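Local atomic coordinates of vestitone reductase (PDB entry 2P4H), a protein that catalyses the stereospecific, NADPH-dependent reduction of (3R)-vestitone to an isoflavanol, the penultimate step in the biosynthesis of the defence phytoalexin medicarpin. Residues A[178-190]-A[237-250]. Numbering follows the deposited sequence.
Sequences NGIDVVTLILPFI and LLENSVPGGRYNCS
Val183, Thr184, Leu185 and Ile186 pair in parallel with Gly245, Arg246, Tyr247 and Asn248, which form the outermost strand at this end of the seven-stranded Rossmann-type sheet. Five backbone hydrogen bonds join the two segments, from Gly245 N to Val182 O at the start to Cys249 N to Ile186 O at the end. Beside Thr184 and Ile186 runs the side chain of Arg246. Its CB and CG pass Thr184 OG1, with CG 3.5 Å from that oxygen; the chain then bends at chi3 (79°) and lays the guanidinium against Ile186. NE forms a salt bridge with OE2 of Glu168 in helix 158-177, which also hydrogen-bonds Thr184 OG1. CD1 of Ile186 sits 3.3 Å above one guanidinium face, offset toward the rim, and CZ and NH2 of Arg246 each come 3.5 Å from this methyl, while NH1 hydrogen-bonds Asp143 O. A leucine in place of Arg246 would probably leave Glu168 without its cationic mate and Ile186 CD1 without its flat cover. On the other face of the sheet, CD1 of Leu237, from helix 227-239, meets Val183 CG1 at 3.7 Å and Leu185 CD2 at 3.8 Å. Val183 CG1 also meets Tyr247 CD2, and the Tyr247 OH donates a 2.6 Å hydrogen bond to Pro243 O, which lies in the ring plane at its edge.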
loop_
_atom_site.group_PDB
_atom_site.type_symbol
_atom_site.label_atom_id
_atom_site.label_comp_id
_atom_site.label_asym_id
_atom_site.label_seq_id
_atom_site.Cartn_x
_atom_site.Cartn_y
_atom_site.Cartn_z
ATOM N N ASN A 178 -8.168 21.384 8.289
ATOM C CA ASN A 178 -7.070 21.843 9.131
ATOM C C ASN A 178 -5.820 22.308 8.392
ATOM O O ASN A 178 -4.744 22.411 8.981
ATOM C CB ASN A 178 -6.721 20.740 10.130
ATOM C CG ASN A 178 -7.843 20.488 11.118
ATOM O OD1 ASN A 178 -7.964 21.186 12.125
ATOM N ND2 ASN A 178 -8.686 19.507 10.821
ATOM N N GLY A 179 -5.973 22.583 7.102
ATOM C CA GLY A 179 -4.862 23.062 6.297
ATOM C C GLY A 179 -3.612 22.203 6.242
ATOM O O GLY A 179 -2.500 22.728 6.235
ATOM N N ILE A 180 -3.778 20.886 6.206
ATOM C CA ILE A 180 -2.630 19.989 6.123
ATOM C C ILE A 180 -2.533 19.502 4.681
ATOM O O ILE A 180 -3.543 19.119 4.090
ATOM C CB ILE A 180 -2.790 18.769 7.060
ATOM C CG1 ILE A 180 -2.959 19.245 8.507
ATOM C CG2 ILE A 180 -1.568 17.864 6.951
ATOM C CD1 ILE A 180 -3.199 18.127 9.497
ATOM N N ASP A 181 -1.332 19.535 4.111
ATOM C CA ASP A 181 -1.143 19.091 2.731
ATOM C C ASP A 181 -1.153 17.568 2.690
ATOM O O ASP A 181 -0.110 16.918 2.828
ATOM C CB ASP A 181 0.181 19.609 2.166
ATOM C CG ASP A 181 0.237 19.521 0.653
ATOM O OD1 ASP A 181 -0.483 18.680 0.076
ATOM O OD2 ASP A 181 1.005 20.292 0.038
ATOM N N VAL A 182 -2.342 17.012 2.486
ATOM C CA VAL A 182 -2.537 15.573 2.454
ATOM C C VAL A 182 -2.642 14.978 1.062
ATOM O O VAL A 182 -3.296 15.527 0.178
ATOM C CB VAL A 182 -3.826 15.178 3.219
ATOM C CG1 VAL A 182 -4.129 13.691 3.025
ATOM C CG2 VAL A 182 -3.674 15.502 4.694
ATOM N N VAL A 183 -1.969 13.849 0.885
ATOM C CA VAL A 183 -2.037 13.091 -0.352
ATOM C C VAL A 183 -2.404 11.681 0.084
ATOM O O VAL A 183 -1.912 11.194 1.105
ATOM C CB VAL A 183 -0.679 13.027 -1.099
ATOM C CG1 VAL A 183 -0.669 11.847 -2.070
ATOM C CG2 VAL A 183 -0.449 14.316 -1.859
ATOM N N THR A 184 -3.300 11.044 -0.659
ATOM C CA THR A 184 -3.660 9.668 -0.362
ATOM C C THR A 184 -3.306 8.867 -1.603
ATOM O O THR A 184 -3.499 9.329 -2.732
ATOM C CB THR A 184 -5.165 9.492 -0.031
ATOM O OG1 THR A 184 -5.962 9.859 -1.163
ATOM C CG2 THR A 184 -5.547 10.341 1.167
ATOM N N LEU A 185 -2.750 7.682 -1.396
ATOM C CA LEU A 185 -2.374 6.820 -2.507
ATOM C C LEU A 185 -3.277 5.600 -2.511
ATOM O O LEU A 185 -3.299 4.827 -1.550
ATOM C CB LEU A 185 -0.909 6.390 -2.385
ATOM C CG LEU A 185 0.146 7.443 -2.745
ATOM C CD1 LEU A 185 1.515 6.991 -2.266
ATOM C CD2 LEU A 185 0.155 7.669 -4.251
ATOM N N ILE A 186 -4.037 5.443 -3.586
ATOM C CA ILE A 186 -4.946 4.312 -3.715
ATOM C C ILE A 186 -4.115 3.173 -4.298
ATOM O O ILE A 186 -3.783 3.168 -5.486
ATOM C CB ILE A 186 -6.121 4.682 -4.634
ATOM C CG1 ILE A 186 -6.814 5.946 -4.098
ATOM C CG2 ILE A 186 -7.110 3.524 -4.709
ATOM C CD1 ILE A 186 -7.811 6.578 -5.066
ATOM N N LEU A 187 -3.782 2.208 -3.446
ATOM C CA LEU A 187 -2.923 1.097 -3.833
ATOM C C LEU A 187 -3.623 -0.223 -4.109
ATOM O O LEU A 187 -4.480 -0.661 -3.345
ATOM C CB LEU A 187 -1.857 0.889 -2.751
ATOM C CG LEU A 187 -1.004 2.119 -2.428
ATOM C CD1 LEU A 187 -0.136 1.844 -1.210
ATOM C CD2 LEU A 187 -0.145 2.475 -3.626
ATOM N N PRO A 188 -3.253 -0.878 -5.216
ATOM C CA PRO A 188 -3.809 -2.166 -5.640
ATOM C C PRO A 188 -2.978 -3.268 -4.971
ATOM O O PRO A 188 -2.484 -3.081 -3.859
ATOM C CB PRO A 188 -3.614 -2.119 -7.147
ATOM C CG PRO A 188 -2.259 -1.479 -7.257
ATOM C CD PRO A 188 -2.304 -0.359 -6.222
ATOM N N PHE A 189 -2.831 -4.416 -5.623
ATOM C CA PHE A 189 -2.002 -5.478 -5.054
ATOM C C PHE A 189 -0.555 -4.991 -5.152
ATOM O O PHE A 189 -0.060 -4.729 -6.252
ATOM C CB PHE A 189 -2.154 -6.775 -5.855
ATOM C CG PHE A 189 -3.391 -7.559 -5.523
ATOM C CD1 PHE A 189 -3.355 -8.566 -4.565
ATOM C CD2 PHE A 189 -4.592 -7.297 -6.175
ATOM C CE1 PHE A 189 -4.500 -9.304 -4.260
ATOM C CE2 PHE A 189 -5.741 -8.028 -5.875
ATOM C CZ PHE A 189 -5.694 -9.032 -4.918
ATOM N N ILE A 190 0.107 -4.853 -4.007
ATOM C CA ILE A 190 1.501 -4.402 -3.956
ATOM C C ILE A 190 2.399 -5.638 -3.989
ATOM O O ILE A 190 2.292 -6.516 -3.128
ATOM C CB ILE A 190 1.753 -3.599 -2.674
ATOM C CG1 ILE A 190 0.763 -2.430 -2.597
ATOM C CG2 ILE A 190 3.189 -3.090 -2.648
ATOM C CD1 ILE A 190 0.764 -1.732 -1.257
ATOM N N LEU A 237 6.047 12.533 -4.307
ATOM C CA LEU A 237 4.996 13.421 -3.828
ATOM C C LEU A 237 5.437 14.269 -2.638
ATOM O O LEU A 237 4.869 15.330 -2.380
ATOM C CB LEU A 237 3.746 12.605 -3.495
ATOM C CG LEU A 237 3.131 11.967 -4.748
ATOM C CD1 LEU A 237 2.070 10.950 -4.356
ATOM C CD2 LEU A 237 2.543 13.056 -5.639
ATOM N N LEU A 238 6.447 13.804 -1.913
ATOM C CA LEU A 238 6.968 14.564 -0.785
ATOM C C LEU A 238 7.858 15.697 -1.301
ATOM O O LEU A 238 7.830 16.808 -0.771
ATOM C CB LEU A 238 7.799 13.663 0.133
ATOM C CG LEU A 238 8.664 14.380 1.179
ATOM C CD1 LEU A 238 7.780 15.080 2.199
ATOM C CD2 LEU A 238 9.574 13.373 1.864
ATOM N N GLU A 239 8.636 15.406 -2.342
ATOM C CA GLU A 239 9.577 16.373 -2.911
ATOM C C GLU A 239 9.018 17.317 -3.972
ATOM O O GLU A 239 9.598 18.373 -4.229
ATOM C CB GLU A 239 10.787 15.635 -3.500
ATOM C CG GLU A 239 11.488 14.690 -2.531
ATOM C CD GLU A 239 12.707 14.015 -3.144
ATOM O OE1 GLU A 239 12.718 13.794 -4.376
ATOM O OE2 GLU A 239 13.651 13.688 -2.393
ATOM N N ASN A 240 7.907 16.941 -4.594
ATOM C CA ASN A 240 7.299 17.764 -5.637
ATOM C C ASN A 240 5.941 18.290 -5.196
ATOM O O ASN A 240 5.023 17.522 -4.901
ATOM C CB ASN A 240 7.178 16.945 -6.921
ATOM C CG ASN A 240 8.531 16.542 -7.477
ATOM O OD1 ASN A 240 9.155 17.291 -8.231
ATOM N ND2 ASN A 240 9.002 15.363 -7.090
ATOM N N SER A 241 5.825 19.615 -5.171
ATOM C CA SER A 241 4.614 20.296 -4.731
ATOM C C SER A 241 3.402 20.233 -5.655
ATOM O O SER A 241 2.737 21.248 -5.887
ATOM C CB SER A 241 4.940 21.760 -4.420
ATOM O OG SER A 241 5.460 22.415 -5.562
ATOM N N VAL A 242 3.109 19.049 -6.182
ATOM C CA VAL A 242 1.940 18.885 -7.041
ATOM C C VAL A 242 0.718 18.934 -6.120
ATOM O O VAL A 242 0.852 18.819 -4.902
ATOM C CB VAL A 242 1.994 17.545 -7.818
ATOM C CG1 VAL A 242 3.192 17.545 -8.756
ATOM C CG2 VAL A 242 2.083 16.375 -6.851
ATOM N N PRO A 243 -0.486 19.106 -6.680
ATOM C CA PRO A 243 -1.695 19.175 -5.850
ATOM C C PRO A 243 -1.908 18.029 -4.872
ATOM O O PRO A 243 -1.622 16.869 -5.179
ATOM C CB PRO A 243 -2.821 19.248 -6.881
ATOM C CG PRO A 243 -2.174 19.949 -8.032
ATOM C CD PRO A 243 -0.821 19.288 -8.104
ATOM N N GLY A 244 -2.415 18.365 -3.690
ATOM C CA GLY A 244 -2.711 17.341 -2.709
ATOM C C GLY A 244 -3.998 16.675 -3.166
ATOM O O GLY A 244 -4.627 17.132 -4.122
ATOM N N GLY A 245 -4.388 15.599 -2.495
ATOM C CA GLY A 245 -5.600 14.894 -2.871
ATOM C C GLY A 245 -5.340 13.419 -3.111
ATOM O O GLY A 245 -4.311 12.887 -2.678
ATOM N N ARG A 246 -6.262 12.760 -3.809
ATOM C CA ARG A 246 -6.146 11.330 -4.091
ATOM C C ARG A 246 -5.378 11.025 -5.371
ATOM O O ARG A 246 -5.517 11.722 -6.374
ATOM C CB ARG A 246 -7.528 10.694 -4.250
ATOM C CG ARG A 246 -8.570 11.072 -3.227
ATOM C CD ARG A 246 -9.854 10.328 -3.547
ATOM N NE ARG A 246 -9.821 8.941 -3.093
ATOM C CZ ARG A 246 -10.638 7.986 -3.528
ATOM N NH1 ARG A 246 -11.552 8.250 -4.455
ATOM N NH2 ARG A 246 -10.577 6.773 -2.999
ATOM N N TYR A 247 -4.589 9.956 -5.335
ATOM C CA TYR A 247 -3.838 9.516 -6.505
ATOM C C TYR A 247 -3.823 7.999 -6.594
ATOM O O TYR A 247 -3.354 7.324 -5.671
ATOM C CB TYR A 247 -2.381 9.989 -6.452
ATOM C CG TYR A 247 -2.174 11.459 -6.719
ATOM C CD1 TYR A 247 -1.944 11.929 -8.012
ATOM C CD2 TYR A 247 -2.219 12.381 -5.679
ATOM C CE1 TYR A 247 -1.767 13.285 -8.260
ATOM C CE2 TYR A 247 -2.045 13.744 -5.913
ATOM C CZ TYR A 247 -1.820 14.185 -7.207
ATOM O OH TYR A 247 -1.666 15.531 -7.448
ATOM N N ASN A 248 -4.354 7.462 -7.686
ATOM C CA ASN A 248 -4.292 6.021 -7.912
ATOM C C ASN A 248 -2.812 5.752 -8.191
ATOM O O ASN A 248 -2.142 6.568 -8.830
ATOM C CB ASN A 248 -5.072 5.609 -9.167
ATOM C CG ASN A 248 -6.550 5.397 -8.914
ATOM O OD1 ASN A 248 -6.972 5.109 -7.795
ATOM N ND2 ASN A 248 -7.347 5.513 -9.974
ATOM N N CYS A 249 -2.303 4.624 -7.715
ATOM C CA CYS A 249 -0.907 4.246 -7.963
ATOM C C CYS A 249 -1.014 2.772 -8.347
ATOM O O CYS A 249 -0.616 1.873 -7.599
ATOM C CB CYS A 249 -0.081 4.435 -6.695
ATOM S SG CYS A 249 1.685 4.215 -6.947
ATOM N N SER A 250 -1.531 2.548 -9.549
ATOM C CA SER A 250 -1.836 1.208 -10.042
ATOM C C SER A 250 -1.566 1.146 -11.545
ATOM O O SER A 250 -2.496 1.157 -12.350
ATOM C CB SER A 250 -3.322 0.968 -9.749
ATOM O OG SER A 250 -3.762 -0.324 -10.085
HETATM O O HOH W 1 0.582 21.108 -2.683
#